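Side-chain contacts in conjugal transfer protein TRWB (Escherichia coli, PDB 1E9R), which probably couples DNA processing to DNA transport in bacterial conjugation, as a membrane-anchored P-loop NTPase whose hexamer resembles ring helicases and F1-ATPase: residues G114-F117 against F118-I121; R151-L154 against R155-K159; M169-L172 against F173-T177. One frame throughout, in Å; residues are numbered along the deposited sequence.

Interaction 1 (G114-F117 against F118-I121); sequences GWSF and FNEI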
loop_
_atom_site.group_PDB
_atom_site.type_symbol
_atom_site.label_atom_id
_atom_site.label_comp_id
_atom_site.label_asym_id
_atom_site.label_seq_id
_atom_site.Cartn_x
_atom_site.Cartn_y
_atom_site.Cartn_z
ATOM N N GLY B 114 16.049 -23.313 37.893
ATOM C CA GLY B 114 16.996 -22.242 37.617
ATOM C C GLY B 114 17.390 -22.346 36.161
ATOM O O GLY B 114 17.564 -23.460 35.668
ATOM N N TRP B 115 17.550 -21.218 35.465
ATOM C CA TRP B 115 17.879 -21.289 34.041
ATOM C C TRP B 115 18.409 -19.997 33.424
ATOM O O TRP B 115 18.153 -18.901 33.927
ATOM C CB TRP B 115 16.618 -21.723 33.273
ATOM C CG TRP B 115 16.763 -21.782 31.768
ATOM C CD1 TRP B 115 17.118 -22.867 31.016
ATOM C CD2 TRP B 115 16.538 -20.709 30.843
ATOM N NE1 TRP B 115 17.122 -22.540 29.680
ATOM C CE2 TRP B 115 16.772 -21.220 29.546
ATOM C CE3 TRP B 115 16.163 -19.361 30.984
ATOM C CZ2 TRP B 115 16.640 -20.433 28.394
ATOM C CZ3 TRP B 115 16.035 -18.580 29.840
ATOM C CH2 TRP B 115 16.272 -19.122 28.562
ATOM N N SER B 116 19.142 -20.153 32.322
ATOM C CA SER B 116 19.688 -19.040 31.538
ATOM C C SER B 116 19.948 -19.715 30.209
ATOM O O SER B 116 20.220 -20.911 30.186
ATOM C CB SER B 116 21.012 -18.526 32.099
ATOM O OG SER B 116 22.111 -19.261 31.569
ATOM N N PHE B 117 19.887 -18.976 29.108
ATOM C CA PHE B 117 20.105 -19.610 27.823
ATOM C C PHE B 117 21.471 -20.273 27.713
ATOM O O PHE B 117 21.685 -21.106 26.837
ATOM C CB PHE B 117 19.885 -18.621 26.671
ATOM C CG PHE B 117 21.028 -17.681 26.430
ATOM C CD1 PHE B 117 21.163 -16.522 27.172
ATOM C CD2 PHE B 117 21.962 -17.950 25.439
ATOM C CE1 PHE B 117 22.216 -15.644 26.926
ATOM C CE2 PHE B 117 23.014 -17.080 25.190
ATOM C CZ PHE B 117 23.140 -15.926 25.934
ATOM N N PHE B 118 22.394 -19.927 28.605
ATOM C CA PHE B 118 23.718 -20.541 28.565
ATOM C C PHE B 118 23.612 -22.063 28.672
ATOM O O PHE B 118 24.399 -22.799 28.073
ATOM C CB PHE B 118 24.605 -20.025 29.709
ATOM C CG PHE B 118 25.241 -18.690 29.439
ATOM C CD1 PHE B 118 26.345 -18.590 28.604
ATOM C CD2 PHE B 118 24.735 -17.528 30.016
ATOM C CE1 PHE B 118 26.946 -17.347 28.341
ATOM C CE2 PHE B 118 25.326 -16.279 29.762
ATOM C CZ PHE B 118 26.436 -16.191 28.921
ATOM N N ASN B 119 22.622 -22.523 29.432
ATOM C CA ASN B 119 22.409 -23.949 29.656
ATOM C C ASN B 119 22.049 -24.754 28.413
ATOM O O ASN B 119 22.030 -25.987 28.472
ATOM C CB ASN B 119 21.305 -24.171 30.700
ATOM C CG ASN B 119 21.557 -23.417 32.001
ATOM O OD1 ASN B 119 22.689 -23.055 32.315
ATOM N ND2 ASN B 119 20.495 -23.192 32.772
ATOM N N GLU B 120 21.763 -24.081 27.297
ATOM C CA GLU B 120 21.370 -24.792 26.080
ATOM C C GLU B 120 22.471 -24.878 25.042
ATOM O O GLU B 120 22.303 -25.498 23.989
ATOM C CB GLU B 120 20.150 -24.124 25.451
ATOM C CG GLU B 120 19.034 -23.767 26.426
ATOM C CD GLU B 120 18.470 -24.960 27.183
ATOM O OE1 GLU B 120 18.814 -26.114 26.864
ATOM O OE2 GLU B 120 17.661 -24.739 28.103
ATOM N N ILE B 121 23.608 -24.268 25.335
ATOM C CA ILE B 121 24.699 -24.279 24.383
ATOM C C ILE B 121 25.451 -25.601 24.423
ATOM O O ILE B 121 25.976 -25.991 25.466
ATOM C CB ILE B 121 25.677 -23.115 24.670
ATOM C CG1 ILE B 121 24.897 -21.805 24.838
ATOM C CG2 ILE B 121 26.694 -22.990 23.537
ATOM C CD1 ILE B 121 24.165 -21.340 23.592
#
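Trp115 meets Glu120 through its indole N-H. NE1 gives a hydrogen bond to Glu120 OE2 over 2.8 Å. The oxygen lies at the ring edge, almost in the indole plane. On the carboxylate, the N-H comes to the anti side of OE2. Glu120 reaches back because its chain is bent at chi2 (-59°). Asn119 ND2 comes obliquely to Trp115 CD1, 3.8 Å away. The amide plane stands nearly upright to the ring. Phe117 and Phe118 form a face-to-face stack, with centroids 4.8 Å apart and planes 22° from parallel. Ser116 OG sits at the edge of the Phe118 ring, 3.5 Å from CD2. The same OG takes a weak hydrogen bond from Phe118 N.

The backbone behind these groups is a 3-10 turn in the loop between strand 103-105, at the edge of the central sheet, and helix 126-134. Its bonds run from Asn119 N to Ser116 O (3.0 Å) and from Glu120 N to Phe117 O (3.0 Å). This tight winding brings Glu120 back to the N-H edge of Trp115.

In the second shell, Ser230 OG is a hydrogen-bond partner of Glu120 OE1, and Ile231 N gives OE2 a second N-H beside Trp115 NE1, which would probably favour the ionised form of the buried carboxylate. Asn119 ND2 is held by the carbonyls of Phe229 and Gly227, while Trp262 meets the Trp115 ring edge to face. Met169 and Ala158, on two later helices, touch both rings of the phenylalanine pair.

Interaction 2 (R151-L154 against R155-K159); sequences RLLL and RETAK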
loop_
_atom_site.group_PDB
_atom_site.type_symbol
_atom_site.label_atom_id
_atom_site.label_comp_id
_atom_site.label_asym_id
_atom_site.label_seq_id
_atom_site.Cartn_x
_atom_site.Cartn_y
_atom_site.Cartn_z
ATOM N N ARG B 151 21.605 -9.621 18.174
ATOM C CA ARG B 151 22.007 -11.015 18.268
ATOM C C ARG B 151 23.509 -11.105 18.109
ATOM O O ARG B 151 24.151 -11.938 18.749
ATOM C CB ARG B 151 21.308 -11.857 17.197
ATOM C CG ARG B 151 19.802 -11.716 17.254
ATOM C CD ARG B 151 19.033 -12.870 16.635
ATOM N NE ARG B 151 17.617 -12.519 16.559
ATOM C CZ ARG B 151 17.071 -11.898 15.520
ATOM N NH1 ARG B 151 17.827 -11.590 14.476
ATOM N NH2 ARG B 151 15.791 -11.544 15.540
ATOM N N LEU B 152 24.068 -10.249 17.252
ATOM C CA LEU B 152 25.515 -10.202 17.029
ATOM C C LEU B 152 26.191 -9.811 18.345
ATOM O O LEU B 152 27.111 -10.482 18.802
ATOM C CB LEU B 152 25.879 -9.169 15.958
ATOM C CG LEU B 152 27.391 -8.906 15.881
ATOM C CD1 LEU B 152 28.119 -10.155 15.396
ATOM C CD2 LEU B 152 27.666 -7.742 14.956
ATOM N N LEU B 153 25.727 -8.719 18.947
ATOM C CA LEU B 153 26.278 -8.262 20.212
ATOM C C LEU B 153 26.052 -9.321 21.291
ATOM O O LEU B 153 26.931 -9.578 22.116
ATOM C CB LEU B 153 25.625 -6.944 20.632
ATOM C CG LEU B 153 26.054 -6.382 21.994
ATOM C CD1 LEU B 153 27.548 -6.231 22.041
ATOM C CD2 LEU B 153 25.396 -5.046 22.232
ATOM N N LEU B 154 24.879 -9.946 21.274
ATOM C CA LEU B 154 24.573 -10.966 22.256
ATOM C C LEU B 154 25.445 -12.201 22.132
ATOM O O LEU B 154 26.122 -12.570 23.084
ATOM C CB LEU B 154 23.114 -11.397 22.166
ATOM C CG LEU B 154 22.707 -12.431 23.224
ATOM C CD1 LEU B 154 22.679 -11.780 24.603
ATOM C CD2 LEU B 154 21.336 -13.009 22.876
ATOM N N ARG B 155 25.450 -12.839 20.964
ATOM C CA ARG B 155 26.224 -14.064 20.810
ATOM C C ARG B 155 27.730 -13.929 21.020
ATOM O O ARG B 155 28.362 -14.834 21.570
ATOM C CB ARG B 155 25.913 -14.733 19.462
ATOM C CG ARG B 155 26.560 -14.123 18.246
ATOM C CD ARG B 155 26.201 -14.926 17.000
ATOM N NE ARG B 155 25.031 -14.385 16.322
ATOM C CZ ARG B 155 25.095 -13.491 15.340
ATOM N NH1 ARG B 155 26.272 -13.047 14.922
ATOM N NH2 ARG B 155 23.983 -13.027 14.788
ATOM N N GLU B 156 28.312 -12.805 20.609
ATOM C CA GLU B 156 29.745 -12.603 20.801
ATOM C C GLU B 156 30.081 -12.293 22.264
ATOM O O GLU B 156 31.057 -12.819 22.797
ATOM C CB GLU B 156 30.261 -11.491 19.888
ATOM C CG GLU B 156 30.315 -11.894 18.419
ATOM C CD GLU B 156 31.033 -13.227 18.194
ATOM O OE1 GLU B 156 32.213 -13.358 18.587
ATOM O OE2 GLU B 156 30.417 -14.150 17.621
ATOM N N THR B 157 29.278 -11.457 22.916
ATOM C CA THR B 157 29.520 -11.122 24.317
ATOM C C THR B 157 29.376 -12.371 25.175
ATOM O O THR B 157 30.256 -12.695 25.964
ATOM C CB THR B 157 28.527 -10.056 24.829
ATOM O OG1 THR B 157 28.677 -8.864 24.056
ATOM C CG2 THR B 157 28.791 -9.727 26.294
ATOM N N ALA B 158 28.259 -13.072 25.009
ATOM C CA ALA B 158 27.988 -14.286 25.766
ATOM C C ALA B 158 29.040 -15.351 25.496
ATOM O O ALA B 158 29.467 -16.042 26.416
ATOM C CB ALA B 158 26.606 -14.819 25.423
ATOM N N LYS B 159 29.457 -15.483 24.240
ATOM C CA LYS B 159 30.465 -16.476 23.874
ATOM C C LYS B 159 31.780 -16.243 24.624
ATOM O O LYS B 159 32.426 -17.197 25.057
ATOM C CB LYS B 159 30.726 -16.437 22.368
ATOM C CG LYS B 159 31.513 -17.619 21.843
ATOM C CD LYS B 159 31.928 -17.410 20.383
ATOM C CE LYS B 159 30.728 -17.179 19.445
ATOM N NZ LYS B 159 31.139 -17.016 18.006
#
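Helix 141-163 is part of the helical region inserted between edge strand 103-105 and strand 243-247 of the central sheet, and here Arg155 folds back over the turn that starts at Arg151. CG of Arg155 stands between its own N and carbonyl carbon (chi1 77°), and the chain bends again at chi3 (93°). The guanidinium is thereby laid along the helix backbone. One of its faces covers Arg151 O and Leu152 CA. Its NH1 lies 3.5 Å from Leu152 CD1, and NH2 is 3.8 Å from Arg151 CB. Gln128 OE1, on helix 126-134, takes the N-H of Arg155 NE, while Arg151 turns its own guanidinium away, to Val135 O and a salt bridge with Glu144.

Leu152 also touches Glu156, CD1 to CG at 4.1 Å. Phe212 of a neighbouring subunit packs on Leu152, which puts this residue at a subunit contact. Lys159 NZ forms a salt bridge with Glu156 OE2 at 3.0 Å, one turn on, and Leu192 N binds the other oxygen, OE1.

Thr157 adds a side-chain bond to the regular i to i+4 ladder. Leu153 O is gripped twice, by Thr157 N at 3.1 Å and by Thr157 OG1 at 2.7 Å. The two donors come from opposite faces of the carbonyl plane. Leu153 CD1 lies 3.5 Å from the same hydroxyl oxygen.

Interaction 3 (M169-L172 against F173-T177); sequences MREL and FHWTT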
loop_
_atom_site.group_PDB
_atom_site.type_symbol
_atom_site.label_atom_id
_atom_site.label_comp_id
_atom_site.label_asym_id
_atom_site.label_seq_id
_atom_site.Cartn_x
_atom_site.Cartn_y
_atom_site.Cartn_z
ATOM N N MET B 169 24.368 -13.944 33.538
ATOM C CA MET B 169 23.401 -13.113 32.839
ATOM C C MET B 169 23.562 -11.679 33.304
ATOM O O MET B 169 23.266 -10.739 32.563
ATOM C CB MET B 169 21.966 -13.576 33.103
ATOM C CG MET B 169 21.576 -14.851 32.366
ATOM S SD MET B 169 21.945 -14.785 30.606
ATOM C CE MET B 169 20.708 -13.675 30.051
ATOM N N ARG B 170 24.042 -11.514 34.529
ATOM C CA ARG B 170 24.245 -10.191 35.090
ATOM C C ARG B 170 25.432 -9.544 34.379
ATOM O O ARG B 170 25.378 -8.377 33.998
ATOM C CB ARG B 170 24.492 -10.309 36.593
ATOM C CG ARG B 170 24.104 -9.080 37.405
ATOM C CD ARG B 170 23.431 -9.483 38.722
ATOM N NE ARG B 170 21.976 -9.598 38.591
ATOM C CZ ARG B 170 21.171 -10.120 39.518
ATOM N NH1 ARG B 170 21.678 -10.590 40.655
ATOM N NH2 ARG B 170 19.856 -10.161 39.317
ATOM N N GLU B 171 26.499 -10.312 34.186
ATOM C CA GLU B 171 27.691 -9.815 33.494
ATOM C C GLU B 171 27.375 -9.494 32.031
ATOM O O GLU B 171 27.857 -8.498 31.477
ATOM C CB GLU B 171 28.822 -10.851 33.546
ATOM C CG GLU B 171 29.769 -10.702 34.731
ATOM C CD GLU B 171 30.556 -9.397 34.685
ATOM O OE1 GLU B 171 31.335 -9.205 33.716
ATOM O OE2 GLU B 171 30.389 -8.566 35.616
ATOM N N LEU B 172 26.572 -10.360 31.419
ATOM C CA LEU B 172 26.148 -10.211 30.037
ATOM C C LEU B 172 25.338 -8.929 29.905
ATOM O O LEU B 172 25.532 -8.144 28.982
ATOM C CB LEU B 172 25.287 -11.408 29.629
ATOM C CG LEU B 172 24.774 -11.435 28.193
ATOM C CD1 LEU B 172 25.935 -11.460 27.206
ATOM C CD2 LEU B 172 23.914 -12.658 28.017
ATOM N N PHE B 173 24.428 -8.717 30.843
ATOM C CA PHE B 173 23.601 -7.527 30.809
ATOM C C PHE B 173 24.421 -6.262 31.045
ATOM O O PHE B 173 24.132 -5.218 30.460
ATOM C CB PHE B 173 22.496 -7.637 31.854
ATOM C CG PHE B 173 21.503 -6.509 31.821
ATOM C CD1 PHE B 173 20.511 -6.468 30.853
ATOM C CD2 PHE B 173 21.534 -5.509 32.788
ATOM C CE1 PHE B 173 19.557 -5.447 30.855
ATOM C CE2 PHE B 173 20.583 -4.481 32.799
ATOM C CZ PHE B 173 19.595 -4.451 31.835
ATOM N N HIS B 174 25.442 -6.349 31.897
ATOM C CA HIS B 174 26.270 -5.182 32.193
ATOM C C HIS B 174 26.997 -4.715 30.944
ATOM O O HIS B 174 26.920 -3.555 30.540
ATOM C CB HIS B 174 27.311 -5.506 33.274
ATOM C CG HIS B 174 28.334 -4.424 33.458
ATOM N ND1 HIS B 174 28.033 -3.204 34.032
ATOM C CD2 HIS B 174 29.628 -4.344 33.062
ATOM C CE1 HIS B 174 29.095 -2.420 33.976
ATOM N NE2 HIS B 174 30.076 -3.087 33.391
ATOM N N TRP B 175 27.722 -5.641 30.344
ATOM C CA TRP B 175 28.480 -5.349 29.153
ATOM C C TRP B 175 27.637 -4.851 27.997
ATOM O O TRP B 175 27.949 -3.832 27.390
ATOM C CB TRP B 175 29.243 -6.601 28.729
ATOM C CG TRP B 175 30.463 -6.842 29.554
ATOM C CD1 TRP B 175 30.734 -7.925 30.356
ATOM C CD2 TRP B 175 31.581 -5.961 29.675
ATOM N NE1 TRP B 175 31.956 -7.762 30.967
ATOM C CE2 TRP B 175 32.496 -6.566 30.566
ATOM C CE3 TRP B 175 31.897 -4.714 29.113
ATOM C CZ2 TRP B 175 33.705 -5.964 30.908
ATOM C CZ3 TRP B 175 33.092 -4.122 29.450
ATOM C CH2 TRP B 175 33.986 -4.745 30.341
ATOM N N THR B 176 26.559 -5.567 27.702
ATOM C CA THR B 176 25.710 -5.211 26.581
ATOM C C THR B 176 24.889 -3.951 26.738
ATOM O O THR B 176 24.518 -3.362 25.737
ATOM C CB THR B 176 24.740 -6.373 26.180
ATOM O OG1 THR B 176 23.889 -6.715 27.280
ATOM C CG2 THR B 176 25.521 -7.595 25.745
ATOM N N THR B 177 24.606 -3.516 27.963
ATOM C CA THR B 177 23.784 -2.315 28.115
ATOM C C THR B 177 24.234 -1.302 29.160
ATOM O O THR B 177 23.753 -0.177 29.168
ATOM C CB THR B 177 22.310 -2.690 28.414
ATOM O OG1 THR B 177 22.176 -3.063 29.790
ATOM C CG2 THR B 177 21.874 -3.867 27.550
#
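The Trp175 indole has Glu171 OE1 at its N-H and His174 CD2 above the centre of one face; Phe187 also stacks with the ring. The Phe173 ring has Thr177 OG1 over the centre of one face, 3.5 Å above its plane. All lie on helix 169-178 except Phe187, in the helical region inserted between strands 103-105 and 243-247. Trp175 NE1 gives Glu171 OE1 a weak hydrogen bond at 3.2 Å. The N-H points poorly, with an angle of 124° at the hydrogen. Both side chains point the same way, but the carboxylate and ring planes are nearly perpendicular. Glu171 bends at chi2 (-65°), which brings OE1 back to the indole. Val222 and Pro219 touch Phe173, as does Leu192 of a second neighbouring subunit, not the one that meets Leu152.

Regular helical bonds lie beneath, such as Trp175 N to Glu171 O at 3.1 Å. The helix widens into a pi-type turn at 174-177. Two threonines bind back to carbonyls four residues earlier: Thr177 OG1 to Phe173 O at 3.0 Å, and Thr176 OG1 to Leu172 O at 2.8 Å. Thr176 N binds Leu172 O as well, from the opposite face of the carbonyl plane, while Thr176 CG2 lies 4.2 Å from Leu172 CD1.

From the N terminus, interaction 1 comes first and closes a 3-10 turn in the loop after strand 103-105. Interaction 2 follows as one stretch of helix 141-163, and interaction 3 lies on the next helix, 169-178. They run in series. None nests in or crosses another. All three touch. Phe117 CZ packs on Ala158 CB of interaction 2 at 3.7 Å, and Phe117 CE1 meets Leu172 CD2 of interaction 3 at 3.6 Å. Leu172 also packs on Leu154 and Thr157. Leu172 and Phe117 therefore share one core. It ties the loop that leaves the edge of the central sheet to two consecutive helices of the helical region.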